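Local coordinates for protein ribosomal RNA methyltransferase, putative (Plasmodium falciparum, PDB 2PLW) that binds S-adenosylmethionine through an FtsJ-like, RlmE-family methyltransferase domain and probably transfers its methyl group to a ribose 2'-hydroxyl of ribosomal RNA, at residues A[174-179]-A[189-194]; A[144-149]-A[194-199]. All coordinates share one frame; numbering follows the deposited sequence.

Overall arrangement
From the N terminus, the chain first lays down the parallel strands 24-29, 49-55, 66-69 and then 107-112 of a Rossmann-like sheet, and helix 122-143 then leads into the turn at 144-149. Strand 148-155 starts there, helix 160-168 follows, and strand 171-176 forms one edge of the sheet. Strand 188-196 returns between these two strands, antiparallel to both. Interaction 1 (174-179 with 189-194) closes the short hairpin loop, which lies wholly within the longer loop closed by interaction 2 (144-149 with 194-199). Both use strand 188-196 and share K194; interaction 1 ties it to the edge strand, interaction 2 ties its end to the turn before strand 148-155.

Interaction 1 of 2, residues A[174-179]-A[189-194]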
# COMPACT_ATOMS: atom_id res chain seq x y z
N VAL A 174 -10.53 1.98 11.11
CA VAL A 174 -10.38 2.32 9.71
C VAL A 174 -10.96 3.70 9.45
O VAL A 174 -12.12 3.96 9.81
CB VAL A 174 -11.09 1.30 8.77
CG1 VAL A 174 -10.88 1.69 7.31
CG2 VAL A 174 -10.54 -0.12 9.01
N HIS A 175 -10.16 4.56 8.83
CA HIS A 175 -10.52 5.97 8.57
C HIS A 175 -10.52 6.22 7.08
O HIS A 175 -9.70 5.68 6.35
CB HIS A 175 -9.52 6.93 9.24
CG HIS A 175 -9.24 6.62 10.68
ND1 HIS A 175 -8.28 5.71 11.08
CD2 HIS A 175 -9.81 7.08 11.82
CE1 HIS A 175 -8.26 5.64 12.40
NE2 HIS A 175 -9.19 6.46 12.87
N THR A 176 -11.47 7.02 6.60
CA THR A 176 -11.40 7.52 5.24
C THR A 176 -10.84 8.94 5.29
O THR A 176 -11.30 9.78 6.09
CB THR A 176 -12.78 7.51 4.56
OG1 THR A 176 -13.41 6.24 4.77
CG2 THR A 176 -12.62 7.71 3.07
N THR A 177 -9.84 9.22 4.45
CA THR A 177 -9.27 10.56 4.37
C THR A 177 -10.18 11.44 3.51
O THR A 177 -11.09 10.94 2.86
CB THR A 177 -7.87 10.53 3.76
OG1 THR A 177 -7.96 10.17 2.38
CG2 THR A 177 -7.01 9.51 4.48
N LYS A 178 -9.91 12.75 3.49
CA LYS A 178 -10.64 13.71 2.66
C LYS A 178 -10.40 13.51 1.16
O LYS A 178 -9.25 13.40 0.73
CB LYS A 178 -10.27 15.14 3.08
CG LYS A 178 -11.19 16.21 2.50
CD LYS A 178 -12.58 16.17 3.15
CE LYS A 178 -13.47 17.34 2.69
NZ LYS A 178 -14.23 17.04 1.44
N PRO A 179 -11.49 13.44 0.35
CA PRO A 179 -11.38 13.27 -1.11
C PRO A 179 -10.49 14.31 -1.81
O PRO A 179 -10.44 15.47 -1.38
CB PRO A 179 -12.83 13.42 -1.60
CG PRO A 179 -13.67 13.12 -0.43
CD PRO A 179 -12.89 13.50 0.79
N ILE A 189 -9.47 8.78 -2.45
CA ILE A 189 -9.35 8.82 -1.00
C ILE A 189 -8.35 7.74 -0.64
O ILE A 189 -8.02 6.91 -1.49
CB ILE A 189 -10.69 8.55 -0.26
CG1 ILE A 189 -11.35 7.23 -0.72
CG2 ILE A 189 -11.69 9.72 -0.41
CD1 ILE A 189 -11.11 6.06 0.22
N TYR A 190 -7.88 7.78 0.60
CA TYR A 190 -7.14 6.66 1.17
C TYR A 190 -7.95 6.06 2.30
O TYR A 190 -8.55 6.79 3.08
CB TYR A 190 -5.76 7.10 1.68
CG TYR A 190 -4.82 7.56 0.59
CD1 TYR A 190 -4.00 6.65 -0.09
CD2 TYR A 190 -4.75 8.91 0.23
CE1 TYR A 190 -3.12 7.06 -1.07
CE2 TYR A 190 -3.87 9.34 -0.77
CZ TYR A 190 -3.07 8.41 -1.42
OH TYR A 190 -2.21 8.87 -2.40
N LEU A 191 -7.96 4.72 2.38
CA LEU A 191 -8.49 4.03 3.54
C LEU A 191 -7.29 3.75 4.45
O LEU A 191 -6.35 3.09 4.03
CB LEU A 191 -9.20 2.74 3.15
CG LEU A 191 -10.41 2.92 2.22
CD1 LEU A 191 -10.74 1.60 1.45
CD2 LEU A 191 -11.62 3.41 2.99
N VAL A 192 -7.31 4.34 5.63
CA VAL A 192 -6.23 4.23 6.61
C VAL A 192 -6.63 3.24 7.69
O VAL A 192 -7.59 3.48 8.45
CB VAL A 192 -5.91 5.62 7.24
CG1 VAL A 192 -4.76 5.48 8.24
CG2 VAL A 192 -5.53 6.58 6.16
N CYS A 193 -5.90 2.13 7.79
CA CYS A 193 -6.30 1.05 8.65
C CYS A 193 -5.22 0.81 9.68
O CYS A 193 -4.07 0.56 9.33
CB CYS A 193 -6.47 -0.24 7.82
SG CYS A 193 -7.54 -0.02 6.37
N LYS A 194 -5.62 0.87 10.95
CA LYS A 194 -4.71 0.76 12.06
C LYS A 194 -4.98 -0.43 12.94
O LYS A 194 -6.13 -0.72 13.31
CB LYS A 194 -4.75 2.06 12.87
CG LYS A 194 -4.55 3.32 12.01
CD LYS A 194 -3.08 3.69 11.80
CE LYS A 194 -2.47 4.41 13.00
NZ LYS A 194 -2.75 5.89 13.07
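H175 and V192 form a hydrogen-bonded antiparallel pair: H175 N reaches V192 O, and V192 N returns to H175 O, each at 2.8 Å. V174 with C193 and T176 with L191 are the non-hydrogen-bonded pairs beside it. On their face, V174 CG1 rests 3.9 Å from C193 SG, and the methyl CG2 of T176 meets I189 CD1 at 3.6 Å; helix 160-168 packs here through L167 against V174 and L191.

Where the chain leaves the strand, the backbone oxygen of Y190 accepts a nearly straight bond from T177 N (3.1 Å), while the N-H of the same Y190 gives its hydrogen to T177 OG1 (3.0 Å, 168° at the hydrogen). With the hydroxyl between its own backbone N and carbonyl carbon (chi1 69°), OG1 is placed to receive Y190 N where a strand carbonyl would otherwise do so. The T177 and V192 side chains cross at about a right angle, with CG2 of T177 3.7 Å from CG2 of V192. Past the strand, P179 leans its ring on the I189 branch methyl CG2, with CG 3.9 Å from it.

The Y190 ring leads away from the hairpin, beside the predicted proton acceptor K153 and the SAM-binding W36, and its OH is hydrogen-bonded to D113. Two of the four bonds, one through the T177 hydroxyl, thus carry the pairing one residue past the end of strand 171-176. They pin both the N-H and the C=O of Y190, which is consistent with a fixed base for a ring that lies beside K153 and W36.

Interaction 2 of 2, residues A[144-149]-A[194-199]; sequences INIGGT and KNFLGR
F196 and the turn at 145-148 are joined first by two backbone hydrogen bonds. G147 N donates to F196 O at 2.7 Å, and F196 N donates to G148 O at 3.0 Å; both donors lie in the carbonyl plane on a lone pair, although the second bond is the more bent (148° at the hydrogen). The turn is type II, closed by G148 N to N145 O, and G147, with its positive phi, occupies the position where a side chain would be jammed against the preceding carbonyl.

One water adds a polar bridge. It donates to G147 O, accepts from N195 N at 2.9 Å, and is hydrogen-bonded to T149 OG1 at 2.7 Å, so it ties both segments together where the chain bends at N195. The amide oxygen OD1 of N195 comes against G147 CA, while its ND2 is held by Q172. K194 NZ is hydrogen-bonded to Y17 O.

Apolar contact centres on the F196 ring. With CG anti to the backbone N (chi1 -176°), the ring is brought face-on to the I144 methyl CG2, which stands over the middle of one face, 3.3 Å from the centroid and 6° off the normal: a close CH-pi contact. The opposite face carries G198 N. I146 CD1 approaches CD2 of the ring obliquely at 3.9 Å. K194 CD packs beside the T149 side chain.

F171 of strand 171-176 meets the F196 ring edge-to-face, and I144, at the end of helix 122-143, covers one face. N145 and T149 bond by backbone to strand 107-112, which flanks strand 148-155 on the side opposite strand 188-196.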
# COMPACT_ATOMS: atom_id res chain seq x y z
N ILE A 144 0.63 -8.89 6.18
CA ILE A 144 0.61 -7.87 7.22
C ILE A 144 0.85 -8.51 8.59
O ILE A 144 0.31 -9.58 8.90
CB ILE A 144 -0.71 -7.05 7.23
CG1 ILE A 144 -0.56 -5.79 8.09
CG2 ILE A 144 -1.90 -7.88 7.69
CD1 ILE A 144 0.12 -4.71 7.41
N ASN A 145 1.68 -7.84 9.39
CA ASN A 145 1.94 -8.24 10.77
C ASN A 145 0.77 -7.85 11.67
O ASN A 145 0.08 -6.87 11.41
CB ASN A 145 3.16 -7.50 11.28
CG ASN A 145 3.95 -8.29 12.27
OD1 ASN A 145 3.58 -9.39 12.69
ND2 ASN A 145 5.07 -7.72 12.70
N ILE A 146 0.53 -8.64 12.71
CA ILE A 146 -0.44 -8.27 13.73
C ILE A 146 -0.02 -6.92 14.26
O ILE A 146 1.17 -6.67 14.48
CB ILE A 146 -0.46 -9.31 14.87
CG1 ILE A 146 -1.00 -10.66 14.37
CG2 ILE A 146 -1.26 -8.78 16.08
CD1 ILE A 146 -2.41 -10.62 13.88
N GLY A 147 -0.98 -6.02 14.36
CA GLY A 147 -0.68 -4.67 14.85
C GLY A 147 -0.30 -3.73 13.73
O GLY A 147 -0.08 -2.54 13.95
N GLY A 148 -0.22 -4.26 12.50
CA GLY A 148 0.26 -3.51 11.37
C GLY A 148 -0.74 -2.46 10.84
O GLY A 148 -1.95 -2.51 11.15
N THR A 149 -0.19 -1.53 10.06
CA THR A 149 -0.93 -0.43 9.40
C THR A 149 -1.05 -0.68 7.90
O THR A 149 -0.10 -1.11 7.25
CB THR A 149 -0.22 0.95 9.64
OG1 THR A 149 -0.21 1.23 11.04
CG2 THR A 149 -0.89 2.11 8.90
N LYS A 194 -5.62 0.87 10.95
CA LYS A 194 -4.71 0.76 12.06
C LYS A 194 -4.98 -0.43 12.94
O LYS A 194 -6.13 -0.72 13.31
CB LYS A 194 -4.75 2.06 12.87
CG LYS A 194 -4.55 3.32 12.01
CD LYS A 194 -3.08 3.69 11.80
CE LYS A 194 -2.47 4.41 13.00
NZ LYS A 194 -2.75 5.89 13.07
N ASN A 195 -3.89 -1.13 13.26
CA ASN A 195 -3.84 -2.22 14.21
C ASN A 195 -4.55 -3.46 13.66
O ASN A 195 -5.65 -3.82 14.06
CB ASN A 195 -4.32 -1.77 15.62
CG ASN A 195 -4.04 -2.80 16.69
OD1 ASN A 195 -3.17 -3.65 16.54
ND2 ASN A 195 -4.77 -2.70 17.81
N PHE A 196 -3.84 -4.13 12.74
CA PHE A 196 -4.34 -5.38 12.20
C PHE A 196 -4.56 -6.39 13.32
O PHE A 196 -3.62 -6.71 14.06
CB PHE A 196 -3.35 -5.96 11.20
CG PHE A 196 -3.85 -7.23 10.52
CD1 PHE A 196 -4.91 -7.16 9.62
CD2 PHE A 196 -3.28 -8.48 10.80
CE1 PHE A 196 -5.38 -8.33 8.97
CE2 PHE A 196 -3.75 -9.65 10.19
CZ PHE A 196 -4.80 -9.57 9.27
N LEU A 197 -5.78 -6.92 13.39
CA LEU A 197 -6.13 -7.92 14.39
C LEU A 197 -6.45 -9.29 13.79
O LEU A 197 -6.71 -10.23 14.54
CB LEU A 197 -7.35 -7.45 15.22
CG LEU A 197 -7.16 -6.13 15.96
CD1 LEU A 197 -8.49 -5.63 16.52
CD2 LEU A 197 -6.10 -6.24 17.02
N GLY A 198 -6.47 -9.40 12.47
CA GLY A 198 -6.97 -10.62 11.81
C GLY A 198 -8.49 -10.64 11.83
O GLY A 198 -9.14 -9.72 12.36
N ARG A 199 -9.08 -11.70 11.28
CA ARG A 199 -10.56 -11.80 11.24
C ARG A 199 -11.14 -12.41 12.51
O ARG A 199 -10.43 -13.09 13.26
CB ARG A 199 -11.04 -12.58 10.03
CG ARG A 199 -10.05 -12.66 8.86
CD ARG A 199 -10.81 -12.68 7.55
NE ARG A 199 -11.31 -11.34 7.25
CZ ARG A 199 -12.20 -11.06 6.31
NH1 ARG A 199 -12.73 -12.02 5.55
NH2 ARG A 199 -12.58 -9.80 6.15
O HOH W 1 -1.19 -0.10 13.16